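Local coordinates for malyl-CoA lyase/beta-methylmalyl-CoA lyase (Methylobacterium extorquens, PDB 5UGR), which belongs to the TIM-barrel enzymes of the HpcH/HpaI aldolase/citrate lyase family and binds a magnesium ion at its metal site, at residues A[41-46]-A[54-59]; A[73-78]-A[100-105]. All coordinates share one frame; numbering follows the deposited sequence. Where two conformers were deposited one is given.

Contacts 1 and 2 lie in series along the chain, in the first half of a closed eight-stranded parallel barrel, with their centres about 10 Å apart. Contact 1 sets strand 38-42 and the loop after it against helix 52-65; contact 2 pairs strand 72-76 with strand 101-104. Strands 38-42 and 72-76 are neighbours in the sheet, so the two contacts join successive beta-alpha-beta units. They touch directly: Arg-76 NE makes a 2.8 Å salt bridge to Asp-42 OD1, and Glu-44 packs on Ile-77 and Pro-105. Together they link the helical shell, the barrel wall and the strand ends where magnesium is held.

Contact 1. Residues A[41-46]-A[54-59]; sequences LDLEDA and QARKNI. With MG (magnesium ion), chain B.
Leu-41 and Leu-43 meet Ile-59 through aliphatic carbon, and the flat groups stand beyond that patch. Asp-42, whose CB points away from the helix, takes Glu-44 N at OD1 from above the carboxylate plane (2.9 Å, 63° out of plane), an Asx turn; Ala-46 N reaches OD2 from 36° out of plane, while Arg-76 supplies the salt bridge. The carboxylates of Glu-44 and Asp-45 lie farther along the loop, joined by water 1 through Glu-44 OE2 and Asp-45 OD1. Asp-45 OD2 binds magnesium at 2.1 Å; three waters, Glu-140 and Asp-167 complete the site, and Arg-301 of a second subunit pairs with Asp-45 OD1.

In the apolar patch the Ile-59 chain is extended (chi2 171°), which carries CD1 to both leucines, 3.8 Å from Leu-41 CB and 3.7 Å from Leu-43 CG. Leu-43 also lays CD2 on the helix backbone, 3.7 Å from Arg-56 CA. The Arg-56 guanidinium leads off to Asp-88 instead.

This is strand-to-helix packing in a barrel: helix 52-65 backs strand 38-42, Met-28 of helix 25-32 touches Leu-41 and Ile-59, Ile-75 of strand 72-76 meets Leu-43 and Ile-59, and helix 85-95 abuts Leu-43 and Arg-56.

Contact 2. Residues A[73-78]-A[100-105]; sequences MMIRIN and DMILIP
Arg-76 and Leu-103 run side by side off one face of parallel strands 72-76 and 101-104, which helix 85-95 joins in a beta-alpha-beta crossover of the barrel. Met-74 and Met-101 share that close-packed face. With CG anti to the backbone N (chi1 -180°), the Arg-76 methylenes lie along the leucine, CB 4.0 Å from Leu-103 CD2, before the guanidinium turns to Asp-42. Met-74 SD, in the conformer given, approaches Leu-103 CB and Met-101 CB, a less certain contact because a second conformer was modelled. Phe-40 of strand 38-42 touches Met-74, Arg-76 and Leu-103. On the other face Ile-75 and Ile-102 lie side by side, and Ile-77 crosses to Ile-102 CG2 through CD1 (3.9 Å), beneath helix 85-95. The backbones exchange hydrogen bonds, among them Leu-103 N to Ile-75 O (2.8 Å).

The Asp-100 end is more open. Partly exposed Asp-100 grips Met-73 N with the anti lone pair of OD2 (2.8 Å, 170° at the hydrogen), and Met-73 O accepts from both Asp-100 N and Met-101 N. Arg-98 and Lys-131 pair with the two carboxylate oxygens.

Pro-105 CG presses on Ile-77 O at 3.2 Å; this buried oxygen and Asn-78 O find no partner. Charged and backbone bonds thus hold the Asp-100 end, where two basic neighbours would favour an ionised carboxylate. At Pro-105, which lacks an N-H, interstrand bonding stops and contact continues through the ring, Ile-77 CG1 and the two carbonyls.

Contact 1. Residues A[41-46]-A[54-59]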
ATOM      1  N   LEU A  41      -1.162  14.983  33.233  1.00 15.46           N
ATOM      2  CA  LEU A  41      -2.020  16.080  33.589  1.00 15.83           C
ATOM      3  C   LEU A  41      -3.029  16.288  32.481  1.00 15.18           C
ATOM      4  O   LEU A  41      -2.633  16.548  31.312  1.00 15.53           O
ATOM      5  CB  LEU A  41      -1.182  17.327  33.869  1.00 17.07           C
ATOM      6  CG  LEU A  41      -0.025  17.145  34.876  1.00 16.61           C
ATOM      7  CD1 LEU A  41       0.706  18.480  35.087  1.00 19.02           C
ATOM      8  CD2 LEU A  41      -0.542  16.562  36.225  1.00 19.34           C
ATOM      9  N   ASP A  42      -4.309  16.134  32.809  1.00 14.98           N
ATOM     10  CA  ASP A  42      -5.328  15.974  31.787  1.00 16.21           C
ATOM     11  C   ASP A  42      -5.996  17.306  31.404  1.00 15.68           C
ATOM     12  O   ASP A  42      -6.428  18.102  32.273  1.00 17.02           O
ATOM     13  CB  ASP A  42      -6.377  15.021  32.347  1.00 16.36           C
ATOM     14  CG  ASP A  42      -7.339  14.480  31.287  1.00 15.16           C
ATOM     15  OD1 ASP A  42      -7.031  14.586  30.066  1.00 15.35           O
ATOM     16  OD2 ASP A  42      -8.406  13.939  31.722  1.00 16.04           O
ATOM     17  N   LEU A  43      -6.108  17.531  30.099  1.00 14.49           N
ATOM     18  CA  LEU A  43      -6.890  18.640  29.539  1.00 14.98           C
ATOM     19  C   LEU A  43      -8.122  18.174  28.826  1.00 14.82           C
ATOM     20  O   LEU A  43      -8.920  18.988  28.380  1.00 15.63           O
ATOM     21  CB  LEU A  43      -6.011  19.418  28.528  1.00 15.92           C
ATOM     22  CG  LEU A  43      -4.700  19.972  29.133  1.00 16.89           C
ATOM     23  CD1 LEU A  43      -3.478  19.758  28.261  1.00 22.60           C
ATOM     24  CD2 LEU A  43      -4.851  21.397  29.422  1.00 23.38           C
ATOM     25  N   GLU A  44      -8.204  16.859  28.645  1.00 13.73           N
ATOM     26  CA  GLU A  44      -9.180  16.214  27.751  1.00 14.07           C
ATOM     27  C   GLU A  44     -10.370  15.657  28.543  1.00 15.30           C
ATOM     28  O   GLU A  44     -11.109  16.433  29.175  1.00 16.62           O
ATOM     29  CB  GLU A  44      -8.437  15.216  26.799  1.00 14.70           C
ATOM     30  CG  GLU A  44      -9.279  14.717  25.600  1.00 15.10           C
ATOM     31  CD  GLU A  44      -9.573  13.235  25.534  1.00 15.17           C
ATOM     32  OE1 GLU A  44      -9.279  12.535  26.543  1.00 16.00           O
ATOM     33  OE2 GLU A  44     -10.148  12.806  24.473  1.00 15.73           O
ATOM     34  N   ASP A  45     -10.556  14.334  28.555  1.00 14.61           N
ATOM     35  CA  ASP A  45     -11.829  13.738  28.999  1.00 15.74           C
ATOM     36  C   ASP A  45     -12.323  14.259  30.400  1.00 16.47           C
ATOM     37  O   ASP A  45     -13.522  14.501  30.601  1.00 18.48           O
ATOM     38  CB  ASP A  45     -11.721  12.215  29.114  1.00 18.87           C
ATOM     39  CG  ASP A  45     -11.904  11.449  27.821  1.00 19.51           C
ATOM     40  OD1 ASP A  45     -12.627  11.945  26.913  1.00 22.98           O
ATOM     41  OD2 ASP A  45     -11.294  10.297  27.728  1.00 17.82           O
ATOM     42  N   ALA A  46     -11.425  14.363  31.388  1.00 15.48           N
ATOM     43  CA  ALA A  46     -11.863  14.733  32.737  1.00 17.64           C
ATOM     44  C   ALA A  46     -12.144  16.182  32.940  1.00 17.81           C
ATOM     45  O   ALA A  46     -12.549  16.559  34.032  1.00 24.33           O
ATOM     46  CB  ALA A  46     -10.834  14.242  33.776  1.00 18.95           C
ATOM     47  N   GLN A  54      -8.845  27.333  31.713  1.00 22.07           N
ATOM     48  CA  GLN A  54      -8.214  27.452  33.039  1.00 22.33           C
ATOM     49  C   GLN A  54      -7.335  26.268  33.372  1.00 20.25           C
ATOM     50  O   GLN A  54      -6.266  26.420  33.961  1.00 19.64           O
ATOM     51  CB  GLN A  54      -9.274  27.671  34.123  1.00 25.16           C
ATOM     52  CG  GLN A  54      -8.702  28.002  35.481  1.00 24.50           C
ATOM     53  CD  GLN A  54      -7.853  29.265  35.508  1.00 28.60           C
ATOM     54  OE1 GLN A  54      -8.272  30.309  35.035  1.00 31.69           O
ATOM     55  NE2 GLN A  54      -6.630  29.165  36.039  1.00 26.02           N
ATOM     56  N   ALA A  55      -7.774  25.063  32.959  1.00 19.41           N
ATOM     57  CA  ALA A  55      -6.973  23.892  33.274  1.00 19.95           C
ATOM     58  C   ALA A  55      -5.618  24.007  32.608  1.00 20.10           C
ATOM     59  O   ALA A  55      -4.600  23.605  33.157  1.00 18.97           O
ATOM     60  CB  ALA A  55      -7.702  22.637  32.804  1.00 18.93           C
ATOM     61  N   ARG A  56      -5.589  24.606  31.419  1.00 18.03           N
ATOM     62  CA  ARG A  56      -4.335  24.803  30.698  1.00 17.03           C
ATOM     63  C   ARG A  56      -3.393  25.692  31.474  1.00 20.28           C
ATOM     64  O   ARG A  56      -2.191  25.396  31.670  1.00 18.90           O
ATOM     65  CB  ARG A  56      -4.630  25.331  29.290  1.00 20.37           C
ATOM     66  CG  ARG A  56      -3.453  25.329  28.384  1.00 19.19           C
ATOM     67  CD  ARG A  56      -3.751  25.953  27.040  1.00 18.35           C
ATOM     68  NE  ARG A  56      -4.894  25.345  26.325  1.00 17.61           N
ATOM     69  CZ  ARG A  56      -6.005  25.931  25.879  1.00 18.19           C
ATOM     70  NH1 ARG A  56      -6.300  27.198  26.156  1.00 19.83           N
ATOM     71  NH2 ARG A  56      -6.874  25.235  25.172  1.00 19.49           N
ATOM     72  N   LYS A  57      -3.964  26.775  31.995  1.00 20.57           N
ATOM     73  CA  LYS A  57      -3.164  27.642  32.861  1.00 21.92           C
ATOM     74  C   LYS A  57      -2.683  26.969  34.155  1.00 20.84           C
ATOM     75  O   LYS A  57      -1.527  27.107  34.547  1.00 20.95           O
ATOM     76  CB  LYS A  57      -3.992  28.899  33.180  1.00 21.91           C
ATOM     77  CG  LYS A  57      -4.267  29.789  31.984  1.00 24.24           C
ATOM     78  CD  LYS A  57      -5.141  30.964  32.448  1.00 30.79           C
ATOM     79  CE  LYS A  57      -5.584  31.780  31.254  1.00 32.60           C
ATOM     80  NZ  LYS A  57      -6.628  32.773  31.619  1.00 38.40           N
ATOM     81  N   ASN A  58      -3.567  26.199  34.761  1.00 20.98           N
ATOM     82  CA  ASN A  58      -3.250  25.444  35.974  1.00 21.42           C
ATOM     83  C   ASN A  58      -2.096  24.504  35.728  1.00 20.04           C
ATOM     84  O   ASN A  58      -1.158  24.397  36.560  1.00 20.83           O
ATOM     85  CB  ASN A  58      -4.431  24.646  36.496  1.00 23.27           C
ATOM     86  CG  ASN A  58      -5.614  25.505  36.956  1.00 20.92           C
ATOM     87  OD1 ASN A  58      -5.487  26.714  37.249  1.00 25.01           O
ATOM     88  ND2 ASN A  58      -6.759  24.866  37.066  1.00 23.06           N
ATOM     89  N   ILE A  59      -2.148  23.811  34.574  1.00 19.38           N
ATOM     90  CA  ILE A  59      -1.073  22.880  34.276  1.00 19.41           C
ATOM     91  C   ILE A  59       0.302  23.517  34.024  1.00 20.20           C
ATOM     92  O   ILE A  59       1.337  23.021  34.439  1.00 20.64           O
ATOM     93  CB  ILE A  59      -1.528  21.973  33.060  1.00 18.74           C
ATOM     94  CG1 ILE A  59      -2.576  20.978  33.578  1.00 18.35           C
ATOM     95  CG2 ILE A  59      -0.330  21.240  32.444  1.00 18.34           C
ATOM     96  CD1 ILE A  59      -3.283  20.153  32.507  1.00 19.25           C
TER
HETATM   97 MG    MG B 401     -10.842   8.990  26.144  1.00 16.70          MG
HETATM   98  O   HOH W   1     -11.605  10.454  24.807  1.00 18.01           O
HETATM   99  O   HOH W   2      -9.031   9.963  26.085  1.00 14.09           O
HETATM  100  O   HOH W   3     -10.093   7.702  27.584  1.00 20.40           O

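Contact 2. Residues A[73-78]-A[100-105]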
ATOM      1  N   MET A  73       6.651  13.072  33.225  1.00 15.34           N
ATOM      2  CA  MET A  73       5.536  14.014  33.278  1.00 14.14           C
ATOM      3  C   MET A  73       4.972  14.227  31.884  1.00 13.91           C
ATOM      4  O   MET A  73       5.692  14.549  30.920  1.00 14.95           O
ATOM      5  CB  MET A  73       5.992  15.346  33.892  1.00 16.46           C
ATOM      6  CG  MET A  73       6.321  15.249  35.372  1.00 18.45           C
ATOM      7  SD  MET A  73       5.007  14.527  36.405  1.00 18.95           S
ATOM      8  CE  MET A  73       3.631  15.647  36.036  1.00 18.33           C
ATOM      9  N   MET A  74       3.646  14.057  31.801  1.00 14.98           N
ATOM     10  CA  MET A  74       2.932  14.070  30.533  0.50 14.87           C
ATOM     11  C   MET A  74       1.705  14.977  30.618  1.00 15.14           C
ATOM     12  O   MET A  74       1.202  15.227  31.707  1.00 15.84           O
ATOM     13  CB  MET A  74       2.533  12.607  30.215  0.50 13.44           C
ATOM     14  CG  MET A  74       1.964  12.314  28.821  0.50 11.95           C
ATOM     15  SD  MET A  74       2.210  10.573  28.361  0.50 12.60           S
ATOM     16  CE  MET A  74       1.205   9.748  29.604  0.50 12.57           C
ATOM     17  N   ILE A  75       1.211  15.414  29.466  1.00 14.24           N
ATOM     18  CA  ILE A  75      -0.122  16.002  29.387  1.00 13.13           C
ATOM     19  C   ILE A  75      -0.959  15.190  28.397  1.00 13.42           C
ATOM     20  O   ILE A  75      -0.429  14.716  27.371  1.00 14.03           O
ATOM     21  CB  ILE A  75      -0.098  17.463  28.931  1.00 13.75           C
ATOM     22  CG1 ILE A  75       0.685  17.683  27.595  1.00 14.45           C
ATOM     23  CG2 ILE A  75       0.449  18.361  30.027  1.00 16.34           C
ATOM     24  CD1 ILE A  75       0.741  19.072  27.010  1.00 15.40           C
ATOM     25  N   ARG A  76      -2.244  15.022  28.737  1.00 13.38           N
ATOM     26  CA  ARG A  76      -3.209  14.471  27.776  1.00 13.24           C
ATOM     27  C   ARG A  76      -3.891  15.691  27.135  1.00 13.32           C
ATOM     28  O   ARG A  76      -4.656  16.420  27.773  1.00 14.49           O
ATOM     29  CB  ARG A  76      -4.203  13.514  28.334  1.00 13.30           C
ATOM     30  CG  ARG A  76      -5.162  13.003  27.232  1.00 14.33           C
ATOM     31  CD  ARG A  76      -6.025  11.832  27.632  1.00 14.58           C
ATOM     32  NE  ARG A  76      -6.931  12.106  28.764  1.00 13.42           N
ATOM     33  CZ  ARG A  76      -7.735  11.199  29.312  1.00 12.93           C
ATOM     34  NH1 ARG A  76      -7.775   9.967  28.802  1.00 14.88           N
ATOM     35  NH2 ARG A  76      -8.440  11.439  30.423  1.00 16.82           N
ATOM     36  N   ILE A  77      -3.471  15.971  25.893  1.00 13.68           N
ATOM     37  CA  ILE A  77      -4.042  17.048  25.112  1.00 13.32           C
ATOM     38  C   ILE A  77      -5.443  16.741  24.643  1.00 14.29           C
ATOM     39  O   ILE A  77      -5.879  15.607  24.684  1.00 13.90           O
ATOM     40  CB  ILE A  77      -3.150  17.475  23.924  1.00 13.62           C
ATOM     41  CG1 ILE A  77      -2.952  16.308  22.922  1.00 13.17           C
ATOM     42  CG2 ILE A  77      -1.793  17.919  24.435  1.00 14.12           C
ATOM     43  CD1 ILE A  77      -2.158  16.692  21.715  1.00 13.86           C
ATOM     44  N   ASN A  78      -6.146  17.794  24.226  1.00 13.64           N
ATOM     45  CA  ASN A  78      -7.465  17.603  23.653  1.00 14.08           C
ATOM     46  C   ASN A  78      -7.404  16.889  22.304  1.00 13.07           C
ATOM     47  O   ASN A  78      -6.333  16.798  21.652  1.00 13.85           O
ATOM     48  CB  ASN A  78      -8.204  18.942  23.602  1.00 13.62           C
ATOM     49  CG  ASN A  78      -8.822  19.257  24.937  1.00 15.45           C
ATOM     50  OD1 ASN A  78      -9.883  18.686  25.316  1.00 15.93           O
ATOM     51  ND2 ASN A  78      -8.132  20.093  25.721  1.00 16.24           N
ATOM     52  N   ASP A 100       7.833  16.073  29.850  1.00 14.84           N
ATOM     53  CA  ASP A 100       8.550  15.000  29.203  1.00 13.57           C
ATOM     54  C   ASP A 100       7.845  14.422  27.949  1.00 14.60           C
ATOM     55  O   ASP A 100       8.527  14.034  26.974  1.00 14.86           O
ATOM     56  CB  ASP A 100       8.800  13.849  30.171  1.00 14.58           C
ATOM     57  CG  ASP A 100       9.667  14.259  31.375  1.00 15.47           C
ATOM     58  OD1 ASP A 100      10.773  14.826  31.124  1.00 16.38           O
ATOM     59  OD2 ASP A 100       9.214  13.989  32.511  1.00 16.76           O
ATOM     60  N   MET A 101       6.508  14.345  28.011  1.00 13.71           N
ATOM     61  CA  MET A 101       5.775  13.621  26.984  1.00 13.73           C
ATOM     62  C   MET A 101       4.408  14.225  26.754  1.00 13.39           C
ATOM     63  O   MET A 101       3.869  14.926  27.615  1.00 14.26           O
ATOM     64  CB  MET A 101       5.592  12.152  27.388  1.00 14.13           C
ATOM     65  CG  MET A 101       6.921  11.346  27.473  1.00 16.45           C
ATOM     66  SD  MET A 101       6.651   9.578  27.743  1.00 17.17           S
ATOM     67  CE  MET A 101       5.993   9.153  26.120  1.00 16.81           C
ATOM     68  N   ILE A 102       3.862  13.910  25.581  1.00 13.06           N
ATOM     69  CA  ILE A 102       2.467  14.240  25.251  1.00 13.38           C
ATOM     70  C   ILE A 102       1.702  12.939  24.965  1.00 12.51           C
ATOM     71  O   ILE A 102       2.230  12.070  24.235  1.00 12.69           O
ATOM     72  CB  ILE A 102       2.408  15.171  24.018  1.00 12.43           C
ATOM     73  CG1 ILE A 102       2.956  16.560  24.384  1.00 13.93           C
ATOM     74  CG2 ILE A 102       0.989  15.278  23.475  1.00 13.65           C
ATOM     75  CD1 ILE A 102       3.167  17.504  23.221  1.00 16.59           C
ATOM     76  N   LEU A 103       0.561  12.809  25.620  1.00 12.66           N
ATOM     77  CA  LEU A 103      -0.394  11.719  25.419  1.00 11.46           C
ATOM     78  C   LEU A 103      -1.473  12.252  24.445  1.00 13.13           C
ATOM     79  O   LEU A 103      -2.216  13.196  24.747  1.00 13.19           O
ATOM     80  CB  LEU A 103      -0.993  11.239  26.741  1.00 13.15           C
ATOM     81  CG  LEU A 103      -2.178  10.290  26.689  1.00 13.64           C
ATOM     82  CD1 LEU A 103      -1.868   9.074  25.811  1.00 13.98           C
ATOM     83  CD2 LEU A 103      -2.535   9.849  28.098  1.00 14.19           C
ATOM     84  N   ILE A 104      -1.503  11.644  23.252  1.00 12.30           N
ATOM     85  CA  ILE A 104      -2.376  12.069  22.175  1.00 12.00           C
ATOM     86  C   ILE A 104      -3.615  11.143  22.248  1.00 11.65           C
ATOM     87  O   ILE A 104      -3.482   9.918  22.130  1.00 12.12           O
ATOM     88  CB  ILE A 104      -1.750  11.928  20.789  1.00 12.83           C
ATOM     89  CG1 ILE A 104      -0.387  12.613  20.715  1.00 12.92           C
ATOM     90  CG2 ILE A 104      -2.681  12.484  19.720  1.00 13.28           C
ATOM     91  CD1 ILE A 104       0.414  12.278  19.460  1.00 13.64           C
ATOM     92  N   PRO A 105      -4.816  11.695  22.433  1.00 11.49           N
ATOM     93  CA  PRO A 105      -6.029  10.898  22.578  1.00 12.93           C
ATOM     94  C   PRO A 105      -6.660  10.497  21.239  1.00 12.72           C
ATOM     95  O   PRO A 105      -6.440  11.165  20.203  1.00 12.04           O
ATOM     96  CB  PRO A 105      -6.963  11.841  23.368  1.00 14.82           C
ATOM     97  CG  PRO A 105      -6.608  13.187  22.778  1.00 13.84           C
ATOM     98  CD  PRO A 105      -5.113  13.144  22.608  1.00 12.55           C
TER